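Local coordinates for crossover junction endodeoxyribonuclease Hjc (Sulfolobus solfataricus, PDB 4TKD), which resolves Holliday junctions during genetic recombination, cutting four-way DNA as a magnesium-dependent homodimeric endonuclease that places paired nicks in opposing strands, at residues I98-E101 with K102-R105; D124-R127 with L128-K132. All coordinates share one frame; numbering follows the deposited sequence.

Contact 1 and contact 2 are both local, one a 3-10 turn at the end of strand 97-99, the other two turns of helix 122-133, and within one chain they do not touch: their centres lie about 17 Å apart and their nearest atoms about 6 Å. Across the dimer, contact 1 meets the contact 2 helix of the second subunit: Lys-102 NZ hydrogen-bonds to the backbone O of Glu-130 there, and Ala-131 of that subunit packs on Pro-99. Contact 1 is the nearer to the inferred magnesium site, the side chain of Phe-100 being about 5 Å from that of Glu-55; the side chain of Leu-125 in contact 2 is about 11 Å from that of Glu-55.

Contact 1: residues I98-E101 with K102-R105; sequences IPFE and KLRR
Lys-102 meets Pro-99 twice, through its backbone and through the root of its side chain. Its N donates to Pro-99 O at 3.0 Å with an N-H...O angle of 162°, an i to i+3 bond that closes the turn. CB rests on CG2 of Ile-98. CG, set anti to the carbonyl carbon, packs against Pro-99 CD at 3.8 Å, and the two side chains run side by side in the same direction. Bends farther out along the lysine chain then lead NZ away from the turn, to donate to the backbone O of Glu-130 in the second subunit, where Ala-131 packs on both Pro-99 and Lys-102.

Leu-103 adds the next bond, from its N to Phe-100 O at 3.2 Å. Two successive i to i+3 bonds are the signature of a 3-10 turn, and here it carries the chain from strand 97-99, outermost within this chain in the mixed sheet of this PD-(D/E)XK nuclease, to strand 104-105 of the small antiparallel sheet.

The Leu-103 side chain divides its methyls between two partners. CG lies anti to the carbonyl carbon (chi1 -50°), and from there CD1 reaches over one face of the Phe-100 ring, 3.9 Å from its centroid and 20° off the normal, a CH-pi contact offset toward the rim at the CE1-CZ edge. CD2 meets Ile-98 CG2 at 3.8 Å, the two side chains crossing at about a right angle. Leu-87 of the mixed sheet and Tyr-111 and Val-66 of the antiparallel one also touch Leu-103, so this leucine bridges the two sheets.

Contact 2: residues D124-R127 with L128-K132; sequences DLVR and LVEAK
Glu-130 runs alongside Val-126, one helical turn back. Its CB lies 3.3 Å from Val-126 O, the carbonyl that also accepts Glu-130 N, and CG stays close to that same oxygen. Beyond CG the chain is extended (chi2 177°), which lays CD past Val-126 CG1 and brings OE2 to 3.5 Å from this methyl. OE2 is buried here without a close polar partner; Lys-47 offers a long, weak ion pair.

The backbone is regular alpha helix, with i to i+4 bonds from Leu-128 N to Asp-124 O and from Ala-131 N to Arg-127 O (2.8 Å). Helix 122-133 packs Leu-125 and Val-129 onto Phe-86 and Ile-52 of the mixed sheet. The Arg-127 guanidinium holds Asp-124 of its own chain end-on, with OD1 near its plane: NH1 meets the anti lone pair of OD1 at 3.1 Å, while NH2 comes from above the carboxylate plane at 2.9 Å. NE makes a salt bridge with Asp-124 of the second subunit. A leucine in its place would probably leave Asp-124 of its own chain and that of the second subunit without this cationic partner. Ala-131 CB, 3.1 Å from Arg-127 O, also packs on Leu-120 of the second subunit.

Contact 1: residues I98-E101 with K102-R105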
ATOM      1  N   ILE C  98      13.985  -4.276   5.746  1.00 34.43           N
ATOM      2  CA  ILE C  98      13.613  -2.865   5.712  1.00 33.32           C
ATOM      3  C   ILE C  98      12.598  -2.609   4.602  1.00 36.60           C
ATOM      4  O   ILE C  98      12.934  -2.813   3.435  1.00 36.24           O
ATOM      5  CB  ILE C  98      14.862  -1.937   5.630  1.00 35.33           C
ATOM      6  CG1 ILE C  98      15.740  -2.113   6.889  1.00 36.83           C
ATOM      7  CG2 ILE C  98      14.464  -0.469   5.440  1.00 34.04           C
ATOM      8  CD1 ILE C  98      17.223  -1.742   6.708  1.00 43.62           C
ATOM      9  N   PRO C  99      11.363  -2.139   4.931  1.00 32.72           N
ATOM     10  CA  PRO C  99      10.398  -1.804   3.858  1.00 32.88           C
ATOM     11  C   PRO C  99      11.015  -0.741   2.960  1.00 37.27           C
ATOM     12  O   PRO C  99      11.604   0.220   3.462  1.00 35.19           O
ATOM     13  CB  PRO C  99       9.177  -1.259   4.613  1.00 34.14           C
ATOM     14  CG  PRO C  99       9.336  -1.773   6.021  1.00 37.62           C
ATOM     15  CD  PRO C  99      10.822  -1.794   6.261  1.00 33.50           C
ATOM     16  N   PHE C 100      10.965  -0.955   1.631  1.00 34.01           N
ATOM     17  CA  PHE C 100      11.589  -0.054   0.681  1.00 34.54           C
ATOM     18  C   PHE C 100      11.212   1.411   0.818  1.00 41.44           C
ATOM     19  O   PHE C 100      12.048   2.272   0.515  1.00 40.86           O
ATOM     20  CB  PHE C 100      11.413  -0.533  -0.755  1.00 36.53           C
ATOM     21  CG  PHE C 100      12.669  -0.326  -1.554  1.00 38.82           C
ATOM     22  CD1 PHE C 100      13.759  -1.180  -1.403  1.00 43.82           C
ATOM     23  CD2 PHE C 100      12.768   0.723  -2.459  1.00 41.96           C
ATOM     24  CE1 PHE C 100      14.928  -0.982  -2.145  1.00 45.58           C
ATOM     25  CE2 PHE C 100      13.938   0.919  -3.204  1.00 45.05           C
ATOM     26  CZ  PHE C 100      15.010   0.072  -3.037  1.00 44.06           C
ATOM     27  N   GLU C 101       9.974   1.684   1.287  1.00 38.69           N
ATOM     28  CA  GLU C 101       9.428   3.032   1.514  1.00 40.24           C
ATOM     29  C   GLU C 101      10.124   3.802   2.641  1.00 45.42           C
ATOM     30  O   GLU C 101       9.985   5.020   2.700  1.00 45.24           O
ATOM     31  CB  GLU C 101       7.905   3.034   1.730  1.00 41.76           C
ATOM     32  CG  GLU C 101       7.365   1.852   2.503  1.00 54.33           C
ATOM     33  CD  GLU C 101       6.916   0.743   1.579  1.00 64.60           C
ATOM     34  OE1 GLU C 101       7.783  -0.077   1.220  1.00 42.37           O
ATOM     35  OE2 GLU C 101       5.757   0.777   1.103  1.00 58.74           O
ATOM     36  N   LYS C 102      10.897   3.106   3.503  1.00 42.02           N
ATOM     37  CA  LYS C 102      11.657   3.717   4.597  1.00 41.66           C
ATOM     38  C   LYS C 102      12.959   4.315   4.069  1.00 49.12           C
ATOM     39  O   LYS C 102      13.543   5.164   4.749  1.00 51.31           O
ATOM     40  CB  LYS C 102      11.971   2.687   5.700  1.00 42.60           C
ATOM     41  CG  LYS C 102      10.743   1.984   6.282  1.00 42.85           C
ATOM     42  CD  LYS C 102      10.251   2.582   7.588  1.00 48.76           C
ATOM     43  CE  LYS C 102      10.912   1.970   8.808  1.00 50.34           C
ATOM     44  NZ  LYS C 102      10.100   2.178  10.041  1.00 48.27           N
ATOM     45  N   LEU C 103      13.433   3.875   2.872  1.00 44.52           N
ATOM     46  CA  LEU C 103      14.678   4.404   2.320  1.00 44.37           C
ATOM     47  C   LEU C 103      14.477   5.841   1.851  1.00 47.27           C
ATOM     48  O   LEU C 103      13.393   6.190   1.383  1.00 46.06           O
ATOM     49  CB  LEU C 103      15.248   3.562   1.146  1.00 44.45           C
ATOM     50  CG  LEU C 103      15.416   2.042   1.257  1.00 49.42           C
ATOM     51  CD1 LEU C 103      16.377   1.552   0.192  1.00 49.99           C
ATOM     52  CD2 LEU C 103      15.932   1.612   2.615  1.00 50.17           C
ATOM     53  N   ARG C 104      15.529   6.665   1.956  1.00 43.96           N
ATOM     54  CA  ARG C 104      15.456   8.051   1.503  1.00 43.54           C
ATOM     55  C   ARG C 104      16.164   8.208   0.168  1.00 42.87           C
ATOM     56  O   ARG C 104      17.195   7.583  -0.069  1.00 39.83           O
ATOM     57  CB  ARG C 104      15.956   9.052   2.577  1.00 45.95           C
ATOM     58  CG  ARG C 104      17.449   9.001   2.895  1.00 55.48           C
ATOM     59  CD  ARG C 104      17.936  10.250   3.613  1.00 61.65           C
ATOM     60  NE  ARG C 104      19.168  10.756   3.004  1.00 71.08           N
ATOM     61  CZ  ARG C 104      20.396  10.449   3.416  1.00 83.59           C
ATOM     62  NH1 ARG C 104      20.573   9.649   4.465  1.00 57.68           N
ATOM     63  NH2 ARG C 104      21.457  10.939   2.783  1.00 72.46           N
ATOM     64  N   ARG C 105      15.592   9.005  -0.714  1.00 40.64           N
ATOM     65  CA  ARG C 105      16.208   9.219  -2.015  1.00 41.39           C
ATOM     66  C   ARG C 105      17.257  10.326  -1.851  1.00 49.14           C
ATOM     67  O   ARG C 105      16.984  11.358  -1.218  1.00 49.50           O
ATOM     68  CB  ARG C 105      15.149   9.547  -3.084  1.00 39.51           C
ATOM     69  CG  ARG C 105      15.702   9.733  -4.496  1.00 45.75           C
ATOM     70  CD  ARG C 105      14.666  10.282  -5.464  1.00 53.14           C
ATOM     71  NE  ARG C 105      14.210  11.632  -5.105  1.00 52.35           N
ATOM     72  CZ  ARG C 105      12.934  11.991  -4.997  1.00 60.70           C
ATOM     73  NH1 ARG C 105      11.966  11.116  -5.243  1.00 44.86           N
ATOM     74  NH2 ARG C 105      12.615  13.232  -4.650  1.00 44.93           N
TER

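Contact 2: residues D124-R127 with L128-K132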
ATOM      1  N   ASP C 124       7.444 -10.901  11.722  1.00 41.44           N
ATOM      2  CA  ASP C 124       6.704  -9.634  11.571  1.00 41.85           C
ATOM      3  C   ASP C 124       6.414  -9.329  10.143  1.00 43.37           C
ATOM      4  O   ASP C 124       5.317  -8.865   9.847  1.00 43.89           O
ATOM      5  CB  ASP C 124       7.450  -8.437  12.200  1.00 44.45           C
ATOM      6  CG  ASP C 124       7.481  -8.451  13.721  1.00 56.34           C
ATOM      7  OD1 ASP C 124       6.608  -9.122  14.337  1.00 54.19           O
ATOM      8  OD2 ASP C 124       8.391  -7.823  14.294  1.00 66.48           O
ATOM      9  N   LEU C 125       7.423  -9.516   9.261  1.00 37.71           N
ATOM     10  CA  LEU C 125       7.243  -9.269   7.840  1.00 35.99           C
ATOM     11  C   LEU C 125       6.043 -10.068   7.361  1.00 38.23           C
ATOM     12  O   LEU C 125       5.060  -9.470   6.924  1.00 36.53           O
ATOM     13  CB  LEU C 125       8.491  -9.678   7.067  1.00 36.13           C
ATOM     14  CG  LEU C 125       8.461  -9.326   5.596  1.00 41.50           C
ATOM     15  CD1 LEU C 125       9.750  -8.805   5.187  1.00 42.65           C
ATOM     16  CD2 LEU C 125       8.140 -10.536   4.744  1.00 45.56           C
ATOM     17  N   VAL C 126       6.114 -11.414   7.536  1.00 35.73           N
ATOM     18  CA  VAL C 126       5.125 -12.408   7.138  1.00 36.15           C
ATOM     19  C   VAL C 126       3.749 -12.121   7.710  1.00 40.03           C
ATOM     20  O   VAL C 126       2.783 -12.133   6.953  1.00 38.95           O
ATOM     21  CB  VAL C 126       5.626 -13.858   7.441  1.00 40.64           C
ATOM     22  CG1 VAL C 126       4.519 -14.917   7.336  1.00 39.75           C
ATOM     23  CG2 VAL C 126       6.810 -14.220   6.541  1.00 40.88           C
ATOM     24  N   ARG C 127       3.648 -11.910   9.038  1.00 36.27           N
ATOM     25  CA  ARG C 127       2.359 -11.676   9.672  1.00 35.66           C
ATOM     26  C   ARG C 127       1.768 -10.371   9.162  1.00 37.64           C
ATOM     27  O   ARG C 127       0.637 -10.391   8.695  1.00 37.41           O
ATOM     28  CB  ARG C 127       2.472 -11.723  11.213  1.00 36.78           C
ATOM     29  CG  ARG C 127       1.140 -11.441  11.969  1.00 45.02           C
ATOM     30  CD  ARG C 127       1.355 -11.192  13.462  1.00 49.25           C
ATOM     31  NE  ARG C 127       2.016  -9.902  13.701  1.00 53.29           N
ATOM     32  CZ  ARG C 127       3.292  -9.759  14.045  1.00 54.84           C
ATOM     33  NH1 ARG C 127       4.062 -10.824  14.227  1.00 38.93           N
ATOM     34  NH2 ARG C 127       3.807  -8.548  14.217  1.00 40.79           N
ATOM     35  N   LEU C 128       2.543  -9.265   9.181  1.00 33.16           N
ATOM     36  CA  LEU C 128       2.048  -7.975   8.697  1.00 33.66           C
ATOM     37  C   LEU C 128       1.618  -7.956   7.250  1.00 37.64           C
ATOM     38  O   LEU C 128       0.544  -7.421   6.974  1.00 40.89           O
ATOM     39  CB  LEU C 128       2.986  -6.798   9.009  1.00 34.17           C
ATOM     40  CG  LEU C 128       3.186  -6.459  10.486  1.00 38.50           C
ATOM     41  CD1 LEU C 128       4.096  -5.266  10.639  1.00 38.93           C
ATOM     42  CD2 LEU C 128       1.896  -6.199  11.163  1.00 39.57           C
ATOM     43  N   VAL C 129       2.409  -8.541   6.327  1.00 31.46           N
ATOM     44  CA  VAL C 129       2.033  -8.563   4.910  1.00 31.77           C
ATOM     45  C   VAL C 129       0.793  -9.459   4.689  1.00 39.40           C
ATOM     46  O   VAL C 129      -0.141  -9.044   3.988  1.00 39.92           O
ATOM     47  CB  VAL C 129       3.215  -8.904   3.949  1.00 35.55           C
ATOM     48  CG1 VAL C 129       2.765  -8.910   2.490  1.00 34.97           C
ATOM     49  CG2 VAL C 129       4.372  -7.932   4.127  1.00 35.32           C
ATOM     50  N   GLU C 130       0.772 -10.674   5.291  1.00 36.78           N
ATOM     51  CA  GLU C 130      -0.391 -11.559   5.146  1.00 37.71           C
ATOM     52  C   GLU C 130      -1.637 -10.887   5.751  1.00 41.32           C
ATOM     53  O   GLU C 130      -2.661 -10.812   5.083  1.00 39.67           O
ATOM     54  CB  GLU C 130      -0.155 -12.926   5.801  1.00 39.42           C
ATOM     55  CG  GLU C 130       0.643 -13.915   4.967  1.00 50.84           C
ATOM     56  CD  GLU C 130       0.943 -15.241   5.661  1.00 77.59           C
ATOM     57  OE1 GLU C 130       0.238 -15.587   6.640  1.00 64.83           O
ATOM     58  OE2 GLU C 130       1.891 -15.934   5.224  1.00 68.02           O
ATOM     59  N   ALA C 131      -1.515 -10.313   6.973  1.00 39.22           N
ATOM     60  CA  ALA C 131      -2.630  -9.620   7.633  1.00 39.22           C
ATOM     61  C   ALA C 131      -3.146  -8.414   6.817  1.00 44.33           C
ATOM     62  O   ALA C 131      -4.336  -8.111   6.850  1.00 44.09           O
ATOM     63  CB  ALA C 131      -2.249  -9.215   9.045  1.00 39.35           C
ATOM     64  N   LYS C 132      -2.268  -7.809   6.012  1.00 41.54           N
ATOM     65  CA  LYS C 132      -2.603  -6.675   5.154  1.00 41.86           C
ATOM     66  C   LYS C 132      -3.343  -7.046   3.849  1.00 44.94           C
ATOM     67  O   LYS C 132      -4.321  -6.380   3.530  1.00 42.85           O
ATOM     68  CB  LYS C 132      -1.345  -5.824   4.863  1.00 43.69           C
ATOM     69  CG  LYS C 132      -1.575  -4.627   3.942  1.00 49.61           C
ATOM     70  CD  LYS C 132      -0.289  -3.869   3.723  1.00 48.25           C
ATOM     71  CE  LYS C 132      -0.232  -3.177   2.398  1.00 44.27           C
ATOM     72  NZ  LYS C 132       1.028  -2.401   2.274  1.00 53.11           N
TER